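Local coordinates for PILI retraction protein PILT (Thermus thermophilus, PDB 5FL3) that binds ADP and probably hydrolyses ATP to power the retraction of type IV pili, at residues A224-A227 with A228-G231; K200-L203 with R204-P207; A62-T65 with P66-E70; L94-R98 with G99-L103. All coordinates share one frame; numbering follows the deposited sequence.

Interaction 1. Residues A224-A227 with A228-G231; sequences ALMA and AQTG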
ATOM      1  N   ALA A 224     -16.648   2.625  -5.661  1.00 35.50           N
ATOM      2  CA  ALA A 224     -15.665   3.578  -5.179  1.00 32.07           C
ATOM      3  C   ALA A 224     -15.735   4.886  -5.971  1.00 30.55           C
ATOM      4  O   ALA A 224     -15.629   5.961  -5.395  1.00 30.25           O
ATOM      5  CB  ALA A 224     -14.291   2.984  -5.243  1.00 28.50           C
ATOM      6  N   LEU A 225     -15.918   4.795  -7.283  1.00 32.15           N
ATOM      7  CA  LEU A 225     -15.996   5.995  -8.113  1.00 32.12           C
ATOM      8  C   LEU A 225     -17.206   6.816  -7.726  1.00 35.86           C
ATOM      9  O   LEU A 225     -17.104   8.043  -7.548  1.00 30.60           O
ATOM     10  CB  LEU A 225     -16.064   5.642  -9.591  1.00 30.10           C
ATOM     11  CG  LEU A 225     -14.752   5.179 -10.224  1.00 31.00           C
ATOM     12  CD1 LEU A 225     -15.049   4.381 -11.466  1.00 32.99           C
ATOM     13  CD2 LEU A 225     -13.876   6.348 -10.574  1.00 29.68           C
ATOM     14  N   MET A 226     -18.342   6.122  -7.595  1.00 35.04           N
ATOM     15  CA  MET A 226     -19.614   6.735  -7.213  1.00 35.71           C
ATOM     16  C   MET A 226     -19.515   7.438  -5.849  1.00 39.56           C
ATOM     17  O   MET A 226     -19.905   8.606  -5.694  1.00 37.15           O
ATOM     18  CB  MET A 226     -20.715   5.677  -7.186  1.00 36.95           C
ATOM     19  CG  MET A 226     -21.078   5.092  -8.564  1.00 40.07           C
ATOM     20  SD  MET A 226     -21.601   6.370  -9.753  1.00 48.83           S
ATOM     21  CE  MET A 226     -23.057   7.025  -8.925  1.00 48.75           C
ATOM     22  N   ALA A 227     -18.976   6.712  -4.872  1.00 34.51           N
ATOM     23  CA  ALA A 227     -18.709   7.253  -3.556  1.00 34.33           C
ATOM     24  C   ALA A 227     -17.915   8.563  -3.669  1.00 37.44           C
ATOM     25  O   ALA A 227     -18.220   9.548  -2.988  1.00 39.37           O
ATOM     26  CB  ALA A 227     -17.970   6.225  -2.717  1.00 31.55           C
ATOM     27  N   ALA A 228     -16.918   8.580  -4.551  1.00 35.41           N
ATOM     28  CA  ALA A 228     -16.113   9.786  -4.794  1.00 39.07           C
ATOM     29  C   ALA A 228     -16.928  10.882  -5.480  1.00 38.08           C
ATOM     30  O   ALA A 228     -16.735  12.059  -5.244  1.00 38.29           O
ATOM     31  CB  ALA A 228     -14.884   9.450  -5.642  1.00 32.03           C
ATOM     32  N   GLN A 229     -17.821  10.471  -6.363  1.00 44.19           N
ATOM     33  CA  GLN A 229     -18.662  11.400  -7.097  1.00 43.66           C
ATOM     34  C   GLN A 229     -19.649  12.067  -6.163  1.00 42.99           C
ATOM     35  O   GLN A 229     -19.992  13.229  -6.323  1.00 39.75           O
ATOM     36  CB  GLN A 229     -19.409  10.659  -8.192  1.00 41.03           C
ATOM     37  CG  GLN A 229     -20.102  11.560  -9.158  1.00 48.75           C
ATOM     38  CD  GLN A 229     -21.012  10.783 -10.066  1.00 51.15           C
ATOM     39  OE1 GLN A 229     -21.795   9.945  -9.606  1.00 53.14           O
ATOM     40  NE2 GLN A 229     -20.896  11.025 -11.366  1.00 50.15           N
ATOM     41  N   THR A 230     -20.102  11.287  -5.191  1.00 43.93           N
ATOM     42  CA  THR A 230     -21.112  11.692  -4.236  1.00 40.75           C
ATOM     43  C   THR A 230     -20.647  12.860  -3.379  1.00 44.01           C
ATOM     44  O   THR A 230     -21.429  13.747  -3.016  1.00 47.90           O
ATOM     45  CB  THR A 230     -21.484  10.498  -3.359  1.00 42.02           C
ATOM     46  OG1 THR A 230     -22.285   9.601  -4.135  1.00 43.22           O
ATOM     47  CG2 THR A 230     -22.245  10.925  -2.102  1.00 39.90           C
ATOM     48  N   GLY A 231     -19.364  12.875  -3.067  1.00 40.22           N
ATOM     49  CA  GLY A 231     -18.842  13.952  -2.264  1.00 44.32           C
ATOM     50  C   GLY A 231     -17.911  13.482  -1.173  1.00 42.36           C
ATOM     51  O   GLY A 231     -17.330  14.306  -0.487  1.00 45.71           O
TER

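Interaction 2. Residues K200-L203 with R204-P207; sequences KYAL and RQDP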
ATOM      1  N   LYS A 200     -19.956  -0.604   0.757  1.00 33.89           N
ATOM      2  CA  LYS A 200     -21.386  -0.368   0.696  1.00 36.48           C
ATOM      3  C   LYS A 200     -21.955   0.157   2.023  1.00 40.68           C
ATOM      4  O   LYS A 200     -22.694   1.155   2.042  1.00 38.74           O
ATOM      5  CB  LYS A 200     -22.113  -1.652   0.280  1.00 37.93           C
ATOM      6  CG  LYS A 200     -23.601  -1.688   0.641  1.00 39.94           C
ATOM      7  CD  LYS A 200     -24.185  -2.979   0.131  1.00 45.43           C
ATOM      8  CE  LYS A 200     -25.515  -3.312   0.737  1.00 39.44           C
ATOM      9  NZ  LYS A 200     -25.810  -4.715   0.351  1.00 36.35           N
ATOM     10  N   TYR A 201     -21.621  -0.498   3.131  1.00 35.94           N
ATOM     11  CA  TYR A 201     -22.212  -0.079   4.384  1.00 35.74           C
ATOM     12  C   TYR A 201     -21.523   1.168   4.888  1.00 32.92           C
ATOM     13  O   TYR A 201     -22.097   1.898   5.677  1.00 33.60           O
ATOM     14  CB  TYR A 201     -22.184  -1.204   5.424  1.00 36.16           C
ATOM     15  CG  TYR A 201     -23.279  -2.209   5.174  1.00 37.79           C
ATOM     16  CD1 TYR A 201     -24.590  -1.944   5.549  1.00 38.17           C
ATOM     17  CD2 TYR A 201     -23.012  -3.408   4.518  1.00 44.97           C
ATOM     18  CE1 TYR A 201     -25.603  -2.851   5.289  1.00 42.22           C
ATOM     19  CE2 TYR A 201     -24.018  -4.326   4.258  1.00 42.06           C
ATOM     20  CZ  TYR A 201     -25.311  -4.041   4.645  1.00 44.75           C
ATOM     21  OH  TYR A 201     -26.311  -4.952   4.387  1.00 53.33           O
ATOM     22  N   ALA A 202     -20.309   1.438   4.415  1.00 36.32           N
ATOM     23  CA  ALA A 202     -19.640   2.689   4.788  1.00 31.92           C
ATOM     24  C   ALA A 202     -20.477   3.876   4.327  1.00 34.20           C
ATOM     25  O   ALA A 202     -20.499   4.914   5.001  1.00 32.09           O
ATOM     26  CB  ALA A 202     -18.240   2.772   4.203  1.00 31.35           C
ATOM     27  N   LEU A 203     -21.179   3.713   3.197  1.00 31.76           N
ATOM     28  CA  LEU A 203     -22.021   4.780   2.636  1.00 32.67           C
ATOM     29  C   LEU A 203     -23.139   5.153   3.614  1.00 34.12           C
ATOM     30  O   LEU A 203     -23.658   6.263   3.581  1.00 35.14           O
ATOM     31  CB  LEU A 203     -22.612   4.358   1.283  1.00 33.85           C
ATOM     32  CG  LEU A 203     -21.617   4.141   0.140  1.00 35.25           C
ATOM     33  CD1 LEU A 203     -22.307   3.663  -1.114  1.00 30.93           C
ATOM     34  CD2 LEU A 203     -20.831   5.420  -0.135  1.00 35.24           C
ATOM     35  N   ARG A 204     -23.470   4.207   4.490  1.00 34.90           N
ATOM     36  CA  ARG A 204     -24.490   4.351   5.518  1.00 35.24           C
ATOM     37  C   ARG A 204     -23.965   4.753   6.884  1.00 34.27           C
ATOM     38  O   ARG A 204     -24.726   4.828   7.840  1.00 34.95           O
ATOM     39  CB  ARG A 204     -25.243   3.037   5.679  1.00 31.33           C
ATOM     40  CG  ARG A 204     -25.706   2.468   4.372  1.00 36.90           C
ATOM     41  CD  ARG A 204     -26.886   1.552   4.612  1.00 43.73           C
ATOM     42  NE  ARG A 204     -27.055   0.619   3.513  1.00 43.96           N
ATOM     43  CZ  ARG A 204     -27.881  -0.413   3.557  1.00 51.37           C
ATOM     44  NH1 ARG A 204     -28.598  -0.627   4.650  1.00 58.58           N
ATOM     45  NH2 ARG A 204     -27.985  -1.231   2.519  1.00 50.47           N
ATOM     46  N   GLN A 205     -22.668   4.990   7.003  1.00 36.09           N
ATOM     47  CA  GLN A 205     -22.101   5.194   8.330  1.00 31.01           C
ATOM     48  C   GLN A 205     -21.567   6.609   8.465  1.00 30.24           C
ATOM     49  O   GLN A 205     -20.652   6.861   9.238  1.00 34.23           O
ATOM     50  CB  GLN A 205     -21.017   4.153   8.597  1.00 28.67           C
ATOM     51  CG  GLN A 205     -21.543   2.720   8.773  1.00 30.53           C
ATOM     52  CD  GLN A 205     -20.500   1.653   8.409  1.00 31.66           C
ATOM     53  OE1 GLN A 205     -19.377   1.983   8.004  1.00 33.58           O
ATOM     54  NE2 GLN A 205     -20.874   0.383   8.528  1.00 23.67           N
ATOM     55  N   ASP A 206     -22.166   7.531   7.719  1.00 32.06           N
ATOM     56  CA  ASP A 206     -21.821   8.948   7.771  1.00 29.89           C
ATOM     57  C   ASP A 206     -20.294   9.208   7.698  1.00 33.12           C
ATOM     58  O   ASP A 206     -19.709   9.822   8.593  1.00 30.36           O
ATOM     59  CB  ASP A 206     -22.410   9.559   9.038  1.00 30.12           C
ATOM     60  CG  ASP A 206     -22.267  11.079   9.086  1.00 34.56           C
ATOM     61  OD1 ASP A 206     -22.423  11.738   8.042  1.00 31.89           O
ATOM     62  OD2 ASP A 206     -21.975  11.611  10.175  1.00 36.41           O
ATOM     63  N   PRO A 207     -19.641   8.741   6.621  1.00 33.34           N
ATOM     64  CA  PRO A 207     -18.200   8.946   6.546  1.00 34.30           C
ATOM     65  C   PRO A 207     -17.824  10.263   5.859  1.00 34.18           C
ATOM     66  O   PRO A 207     -18.583  10.744   5.041  1.00 32.46           O
ATOM     67  CB  PRO A 207     -17.754   7.757   5.699  1.00 31.26           C
ATOM     68  CG  PRO A 207     -18.845   7.632   4.718  1.00 31.74           C
ATOM     69  CD  PRO A 207     -20.121   7.970   5.456  1.00 32.14           C
TER
HETATM   70  O   HOH W   1     -25.256   1.257   1.146  1.00 40.00           O
HETATM   71  O   HOH W   2     -24.184   7.762   5.612  1.00 33.15           O

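Interaction 3. Residues A62-T65 with P66-E70; sequences ALLT and PEQLE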
ATOM      1  N   ALA A  62       3.620 -22.362  21.962  1.00 48.38           N
ATOM      2  CA  ALA A  62       3.907 -21.259  22.872  1.00 45.86           C
ATOM      3  C   ALA A  62       3.122 -19.998  22.532  1.00 50.98           C
ATOM      4  O   ALA A  62       2.970 -19.120  23.373  1.00 57.44           O
ATOM      5  CB  ALA A  62       5.382 -20.955  22.866  1.00 47.26           C
ATOM      6  N   LEU A  63       2.630 -19.905  21.300  1.00 51.55           N
ATOM      7  CA  LEU A  63       1.909 -18.718  20.851  1.00 53.21           C
ATOM      8  C   LEU A  63       0.384 -18.826  20.965  1.00 53.12           C
ATOM      9  O   LEU A  63      -0.310 -17.817  21.013  1.00 56.16           O
ATOM     10  CB  LEU A  63       2.287 -18.401  19.404  1.00 48.84           C
ATOM     11  CG  LEU A  63       3.745 -17.982  19.249  1.00 51.43           C
ATOM     12  CD1 LEU A  63       4.022 -17.602  17.822  1.00 48.35           C
ATOM     13  CD2 LEU A  63       4.056 -16.829  20.180  1.00 49.23           C
ATOM     14  N   LEU A  64      -0.132 -20.045  21.013  1.00 51.71           N
ATOM     15  CA  LEU A  64      -1.571 -20.261  21.007  1.00 53.06           C
ATOM     16  C   LEU A  64      -2.190 -20.341  22.399  1.00 55.96           C
ATOM     17  O   LEU A  64      -1.564 -20.796  23.349  1.00 56.09           O
ATOM     18  CB  LEU A  64      -1.898 -21.545  20.256  1.00 54.76           C
ATOM     19  CG  LEU A  64      -1.499 -21.587  18.795  1.00 55.30           C
ATOM     20  CD1 LEU A  64      -1.725 -22.994  18.269  1.00 51.31           C
ATOM     21  CD2 LEU A  64      -2.304 -20.541  18.012  1.00 53.52           C
ATOM     22  N   THR A  65      -3.443 -19.918  22.501  1.00 57.33           N
ATOM     23  CA  THR A  65      -4.207 -20.099  23.721  1.00 57.99           C
ATOM     24  C   THR A  65      -4.663 -21.554  23.753  1.00 62.75           C
ATOM     25  O   THR A  65      -4.690 -22.216  22.708  1.00 61.58           O
ATOM     26  CB  THR A  65      -5.407 -19.136  23.788  1.00 60.32           C
ATOM     27  OG1 THR A  65      -6.397 -19.522  22.823  1.00 57.09           O
ATOM     28  CG2 THR A  65      -4.952 -17.695  23.522  1.00 57.37           C
ATOM     29  N   PRO A  66      -4.987 -22.076  24.952  1.00 65.47           N
ATOM     30  CA  PRO A  66      -5.367 -23.492  25.035  1.00 64.53           C
ATOM     31  C   PRO A  66      -6.572 -23.870  24.166  1.00 61.98           C
ATOM     32  O   PRO A  66      -6.618 -24.989  23.637  1.00 59.71           O
ATOM     33  CB  PRO A  66      -5.666 -23.676  26.523  1.00 61.40           C
ATOM     34  CG  PRO A  66      -4.722 -22.711  27.188  1.00 57.18           C
ATOM     35  CD  PRO A  66      -4.740 -21.496  26.288  1.00 61.04           C
ATOM     36  N   GLU A  67      -7.521 -22.954  24.000  1.00 63.17           N
ATOM     37  CA  GLU A  67      -8.634 -23.217  23.099  1.00 61.27           C
ATOM     38  C   GLU A  67      -8.098 -23.342  21.661  1.00 64.41           C
ATOM     39  O   GLU A  67      -8.385 -24.327  20.972  1.00 64.46           O
ATOM     40  CB  GLU A  67      -9.725 -22.133  23.219  1.00 58.63           C
ATOM     41  CG  GLU A  67      -9.247 -20.675  23.349  1.00 71.11           C
ATOM     42  CD  GLU A  67      -9.057 -20.199  24.802  1.00 73.02           C
ATOM     43  OE1 GLU A  67      -8.291 -20.846  25.550  1.00 71.84           O
ATOM     44  OE2 GLU A  67      -9.672 -19.176  25.192  1.00 68.39           O
ATOM     45  N   GLN A  68      -7.291 -22.367  21.237  1.00 61.70           N
ATOM     46  CA  GLN A  68      -6.648 -22.390  19.924  1.00 57.54           C
ATOM     47  C   GLN A  68      -5.879 -23.679  19.687  1.00 58.16           C
ATOM     48  O   GLN A  68      -5.871 -24.223  18.584  1.00 57.22           O
ATOM     49  CB  GLN A  68      -5.704 -21.202  19.773  1.00 52.67           C
ATOM     50  CG  GLN A  68      -6.356 -19.964  19.227  1.00 52.43           C
ATOM     51  CD  GLN A  68      -5.578 -18.712  19.555  1.00 55.29           C
ATOM     52  OE1 GLN A  68      -4.676 -18.725  20.394  1.00 57.37           O
ATOM     53  NE2 GLN A  68      -5.913 -17.617  18.885  1.00 57.87           N
ATOM     54  N   LEU A  69      -5.222 -24.155  20.733  1.00 57.56           N
ATOM     55  CA  LEU A  69      -4.492 -25.413  20.675  1.00 63.30           C
ATOM     56  C   LEU A  69      -5.377 -26.592  20.305  1.00 66.68           C
ATOM     57  O   LEU A  69      -4.968 -27.489  19.566  1.00 68.80           O
ATOM     58  CB  LEU A  69      -3.818 -25.682  22.014  1.00 68.17           C
ATOM     59  CG  LEU A  69      -2.401 -25.138  22.047  1.00 63.76           C
ATOM     60  CD1 LEU A  69      -1.773 -25.331  23.421  1.00 58.08           C
ATOM     61  CD2 LEU A  69      -1.628 -25.861  20.959  1.00 60.10           C
ATOM     62  N   GLU A  70      -6.595 -26.600  20.822  1.00 67.29           N
ATOM     63  CA  GLU A  70      -7.466 -27.712  20.511  1.00 75.76           C
ATOM     64  C   GLU A  70      -7.998 -27.596  19.081  1.00 72.42           C
ATOM     65  O   GLU A  70      -7.955 -28.574  18.329  1.00 75.73           O
ATOM     66  CB  GLU A  70      -8.616 -27.820  21.522  1.00 78.15           C
ATOM     67  CG  GLU A  70      -9.301 -29.200  21.501  1.00 83.33           C
ATOM     68  CD  GLU A  70      -8.341 -30.341  21.123  1.00 92.08           C
ATOM     69  OE1 GLU A  70      -7.387 -30.616  21.894  1.00 95.43           O
ATOM     70  OE2 GLU A  70      -8.538 -30.955  20.044  1.00 91.28           O
TER

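Interaction 4. Residues L94-R98 with G99-L103; sequences LLRQR and GSFGL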
ATOM      1  N   LEU A  94      -0.337 -19.954  10.822  1.00 41.63           N
ATOM      2  CA  LEU A  94       0.210 -21.259  11.084  1.00 37.47           C
ATOM      3  C   LEU A  94      -0.172 -22.102   9.885  1.00 38.59           C
ATOM      4  O   LEU A  94      -1.307 -22.035   9.432  1.00 37.86           O
ATOM      5  CB  LEU A  94      -0.345 -21.825  12.396  1.00 37.17           C
ATOM      6  CG  LEU A  94       0.099 -23.178  12.955  1.00 37.86           C
ATOM      7  CD1 LEU A  94       1.600 -23.294  12.977  1.00 35.87           C
ATOM      8  CD2 LEU A  94      -0.443 -23.342  14.365  1.00 46.23           C
ATOM      9  N   LEU A  95       0.780 -22.863   9.355  1.00 36.40           N
ATOM     10  CA  LEU A  95       0.504 -23.764   8.243  1.00 33.25           C
ATOM     11  C   LEU A  95       1.129 -25.121   8.512  1.00 32.10           C
ATOM     12  O   LEU A  95       1.820 -25.304   9.514  1.00 30.57           O
ATOM     13  CB  LEU A  95       1.034 -23.180   6.934  1.00 30.78           C
ATOM     14  CG  LEU A  95       2.511 -22.777   6.969  1.00 32.12           C
ATOM     15  CD1 LEU A  95       3.315 -23.704   6.085  1.00 32.42           C
ATOM     16  CD2 LEU A  95       2.733 -21.339   6.574  1.00 32.89           C
ATOM     17  N   ARG A  96       0.857 -26.064   7.615  1.00 32.63           N
ATOM     18  CA  ARG A  96       1.499 -27.380   7.581  1.00 32.14           C
ATOM     19  C   ARG A  96       2.209 -27.534   6.257  1.00 33.45           C
ATOM     20  O   ARG A  96       1.640 -27.238   5.216  1.00 31.48           O
ATOM     21  CB  ARG A  96       0.479 -28.503   7.748  1.00 33.60           C
ATOM     22  CG  ARG A  96      -0.289 -28.428   9.059  1.00 41.53           C
ATOM     23  CD  ARG A  96      -1.558 -29.274   9.031  1.00 39.26           C
ATOM     24  NE  ARG A  96      -2.216 -29.296  10.335  1.00 42.48           N
ATOM     25  CZ  ARG A  96      -1.779 -30.002  11.376  1.00 49.31           C
ATOM     26  NH1 ARG A  96      -0.679 -30.750  11.258  1.00 52.42           N
ATOM     27  NH2 ARG A  96      -2.432 -29.955  12.537  1.00 48.92           N
ATOM     28  N   GLN A  97       3.458 -27.971   6.276  1.00 34.97           N
ATOM     29  CA  GLN A  97       4.131 -28.240   5.019  1.00 31.36           C
ATOM     30  C   GLN A  97       5.113 -29.379   5.213  1.00 37.60           C
ATOM     31  O   GLN A  97       5.917 -29.374   6.152  1.00 38.70           O
ATOM     32  CB  GLN A  97       4.813 -26.971   4.488  1.00 30.63           C
ATOM     33  CG  GLN A  97       5.964 -26.446   5.310  1.00 32.25           C
ATOM     34  CD  GLN A  97       7.288 -27.060   4.891  1.00 34.05           C
ATOM     35  OE1 GLN A  97       7.431 -27.556   3.786  1.00 35.35           O
ATOM     36  NE2 GLN A  97       8.263 -27.012   5.775  1.00 38.71           N
ATOM     37  N   ARG A  98       5.005 -30.374   4.337  1.00 38.56           N
ATOM     38  CA  ARG A  98       5.827 -31.583   4.391  1.00 36.52           C
ATOM     39  C   ARG A  98       5.838 -32.229   5.780  1.00 39.02           C
ATOM     40  O   ARG A  98       6.893 -32.587   6.323  1.00 41.76           O
ATOM     41  CB  ARG A  98       7.246 -31.273   3.910  1.00 36.28           C
ATOM     42  CG  ARG A  98       7.279 -30.987   2.410  1.00 39.95           C
ATOM     43  CD  ARG A  98       8.667 -30.712   1.898  1.00 42.25           C
ATOM     44  NE  ARG A  98       9.617 -31.708   2.369  1.00 47.08           N
ATOM     45  CZ  ARG A  98      10.920 -31.672   2.113  1.00 49.86           C
ATOM     46  NH1 ARG A  98      11.424 -30.684   1.371  1.00 43.27           N
ATOM     47  NH2 ARG A  98      11.716 -32.625   2.596  1.00 47.75           N
ATOM     48  N   GLY A  99       4.640 -32.363   6.344  1.00 36.61           N
ATOM     49  CA  GLY A  99       4.441 -33.034   7.614  1.00 38.39           C
ATOM     50  C   GLY A  99       4.761 -32.153   8.802  1.00 39.56           C
ATOM     51  O   GLY A  99       4.699 -32.582   9.958  1.00 35.02           O
ATOM     52  N   SER A 100       5.094 -30.904   8.523  1.00 33.91           N
ATOM     53  CA  SER A 100       5.640 -30.074   9.576  1.00 40.19           C
ATOM     54  C   SER A 100       4.901 -28.759   9.690  1.00 38.16           C
ATOM     55  O   SER A 100       4.372 -28.250   8.689  1.00 38.21           O
ATOM     56  CB  SER A 100       7.121 -29.833   9.320  1.00 39.58           C
ATOM     57  OG  SER A 100       7.609 -28.912  10.256  1.00 48.22           O
ATOM     58  N   PHE A 101       4.852 -28.212  10.901  1.00 34.94           N
ATOM     59  CA  PHE A 101       4.247 -26.891  11.086  1.00 36.30           C
ATOM     60  C   PHE A 101       5.145 -25.808  10.516  1.00 36.08           C
ATOM     61  O   PHE A 101       6.382 -25.931  10.493  1.00 34.35           O
ATOM     62  CB  PHE A 101       3.943 -26.594  12.557  1.00 35.39           C
ATOM     63  CG  PHE A 101       2.699 -27.269  13.065  1.00 41.43           C
ATOM     64  CD1 PHE A 101       1.473 -27.046  12.455  1.00 45.03           C
ATOM     65  CD2 PHE A 101       2.750 -28.143  14.141  1.00 50.95           C
ATOM     66  CE1 PHE A 101       0.311 -27.680  12.911  1.00 46.92           C
ATOM     67  CE2 PHE A 101       1.590 -28.774  14.608  1.00 49.74           C
ATOM     68  CZ  PHE A 101       0.373 -28.537  13.991  1.00 47.46           C
ATOM     69  N   GLY A 102       4.499 -24.762  10.021  1.00 35.63           N
ATOM     70  CA  GLY A 102       5.177 -23.561   9.578  1.00 33.45           C
ATOM     71  C   GLY A 102       4.504 -22.363  10.209  1.00 34.06           C
ATOM     72  O   GLY A 102       3.365 -22.438  10.663  1.00 37.86           O
ATOM     73  N   LEU A 103       5.196 -21.236  10.226  1.00 36.21           N
ATOM     74  CA  LEU A 103       4.667 -20.062  10.883  1.00 33.27           C
ATOM     75  C   LEU A 103       5.101 -18.811  10.142  1.00 38.64           C
ATOM     76  O   LEU A 103       6.288 -18.619   9.850  1.00 36.79           O
ATOM     77  CB  LEU A 103       5.140 -20.022  12.331  1.00 39.35           C
ATOM     78  CG  LEU A 103       4.269 -19.357  13.394  1.00 46.76           C
ATOM     79  CD1 LEU A 103       2.893 -19.971  13.384  1.00 43.76           C
ATOM     80  CD2 LEU A 103       4.915 -19.485  14.777  1.00 47.01           C
TER
HETATM   81  O   HOH W   3       7.794 -25.603   8.409  1.00 31.59           O

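Interaction 1. Residues A224-A227 with A228-G231
With chi1 at -74°, Thr230 turns OG1 back beside its own backbone N and over the carbonyl of Met226, one helical turn earlier. Met226 O is thereby gripped twice: Thr230 N donates at 2.7 Å, nearly along the C=O axis, and Thr230 OG1 donates at 3.0 Å from well above the carbonyl plane. A short beta-hydroxy residue suits this last helical turn because it can add a second donor to the same oxygen. Met226 bends at chi2 and chi3, so its thioether folds over to lie side by side with Gln229, whose extended chain points the same way; CE and SD of Met226 both face Gln229 OE1. The other end of that amide is held elsewhere, NE2 donating to Glu268 on helix 259-269. Earlier bonds follow the alpha-helical pattern, with Ala228 N donating to Ala224 O at 3.0 Å and Gln229 N to Leu225 O at 2.8 Å. Ala227 and Ala228 are buried and small, which lets the helix sit close to Val234, while Leu225 fills the space toward Leu135, Leu265 and Leu266. Gly231 leaves the helix with phi 136°, a conformation in which any side chain would jam against the preceding carbonyl. The turn thus ends the helix of a beta-alpha-beta unit, strand 209-212, helix 218-230 and strand 233-238, built on the mixed sheet of a P-loop NTPase fold.

Interaction 2. Residues K200-L203 with R204-P207
Ala202 and Pro207 meet on the close-packed side of this helix end, where CD and CG of the proline ring approach Ala202 O, CD at 3.1 Å. The same oxygen accepts from Gln205 N at 3.0 Å. Alanine's methyl and the compact proline ring are small enough to lie against strand 164-169, where both rest on Ile166. Gln205 packs beside them: with chi1 at -69° and an extended chain, its amide is laid along the backbone, CD 3.2 Å from Tyr201 O and OE1 near Ala202 CA. Ala202 to Gln205 make a type I beta turn that carries the chain out of helix 195-202 toward strand 209-212 of the central mixed sheet; Arg204 N, bonded to Tyr201 O at 2.9 Å, tightens the same bend. The other side is looser and partly watery. Here Lys200 and Tyr201 each lie alongside Arg204 and point the same way. Tyr201 presents CE1 over the centre of one guanidinium face, 3.8 Å from Arg204 CZ, but the two planes are turned 45° apart, so this is no flat stack. Lys200 CE brushes Arg204 NH2, while the like-charged Lys200 NZ stays 4.6 Å from it. In the guanidinium plane a water accepts from Arg204 NE and donates to Lys200 O, a carbonyl that also accepts from Leu203 N. A second water accepts a hydrogen bond from Asp206 N and donates to Leu203 O at 2.6 Å.

Interaction 3. Residues A62-T65 with P66-E70
The Gln68 carboxamide turns its oxygen to Thr65: the backbone N-H of Thr65 arrives in the carbonyl plane and donates to Gln68 OE1 at 2.7 Å, almost perfectly straight at 177°. Beyond this amide, the Gln68 side chain rests on Met78 and Phe80 of strand 78-84. In return Gln68 N gives a weak bond to Thr65 OG1 at 3.4 Å, which completes a capping box at the start of helix 66-72. Thr65 OG1 also donates weakly to Gln68 OE1, 3.1 Å away, so the amide oxygen takes one strong and one weak bond. Threonine suits the N-cap because chi1 of 70° places the hydroxyl where it can accept from Gln68 N in the first turn, while its CG2 stays against Gln68 OE1. Glu67 crosses the hydroxyl obliquely with CG and CD, and its negative charge would probably favour this positive end of the helix dipole. Pro66 fits the first helical position, where no N-H is needed, and Leu69 N donates to Thr65 O at 2.8 Å as the helix gets under way. An alanine in place of Gln68 is likely to leave the Thr65 N-H without its acceptor and the threonine hydroxyl freer to turn. Across the cap the residue before it and the fourth helical one form a hydrophobic staple, Leu64 CD1 resting 3.9 Å from Leu69 CD2.

Interaction 4. Residues L94-R98 with G99-L103
Leu95 and Gly102 exchange two backbone bonds, Leu95 N to Gly102 O at 2.9 Å and Gly102 N to Leu95 O at 2.8 Å. Gln97 and Ser100 form the next hydrogen-bonded pair and close a type I' turn over Arg98 and Gly99, both with positive phi, a geometry that favours glycine. The non-hydrogen-bonded pairs add CA-H...O contacts, such as Arg96 CA to Ser100 O. Of the polar side chains, Ser100 OG donates to Phe101 O, and a water joins that oxygen to Gln97 NE2. Among apolar groups, Leu94, with CG anti to its N (chi1 -178°), brings CD1 to 3.6 Å from Leu103 CD1 and 3.8 Å from Phe101 CD1. Gly102 leaves room for Leu95, whose CD1 would collide with any beta carbon there. The Phe101 ring takes Leu95 O at its edge and offers CE1 over the centre of one face of the Arg96 guanidinium, Phe101 CE1 to Arg96 CZ 3.5 Å, the planes 47° apart; Arg96 NE donates to Arg75 O. Were Phe101 cut back to an alanine, a gap would probably open beside Leu94 and the Arg96 guanidinium would lose its aromatic cover. This hairpin lies in the six-stranded antiparallel sheet, between strands 26-30 and 78-84; Phe101 and Leu103 meet helix 53-63, and Leu94 and Phe101 also meet Leu72 of helix 66-72.

How the interactions relate
From the N terminus, interaction 3 comes first, turning the chain from helix 53-63 into helix 66-72. Interaction 4 then folds strand 88-97 back on strand 100-108. These two touch: Leu63 lies on Leu103 and Leu64 on Leu94, tying the helices to the antiparallel sheet. Interaction 2 follows in the nucleotide-binding part, leading from helix 195-202 toward strand 209-212, and interaction 1 ends the next helix before strand 233-238. Leu203 packs on Ala227, joining this second pair. All four are local turns in series, so none encloses or crosses another; centres of interactions 1 and 4 are about 44 Å apart, on opposite sides of the chain's centre.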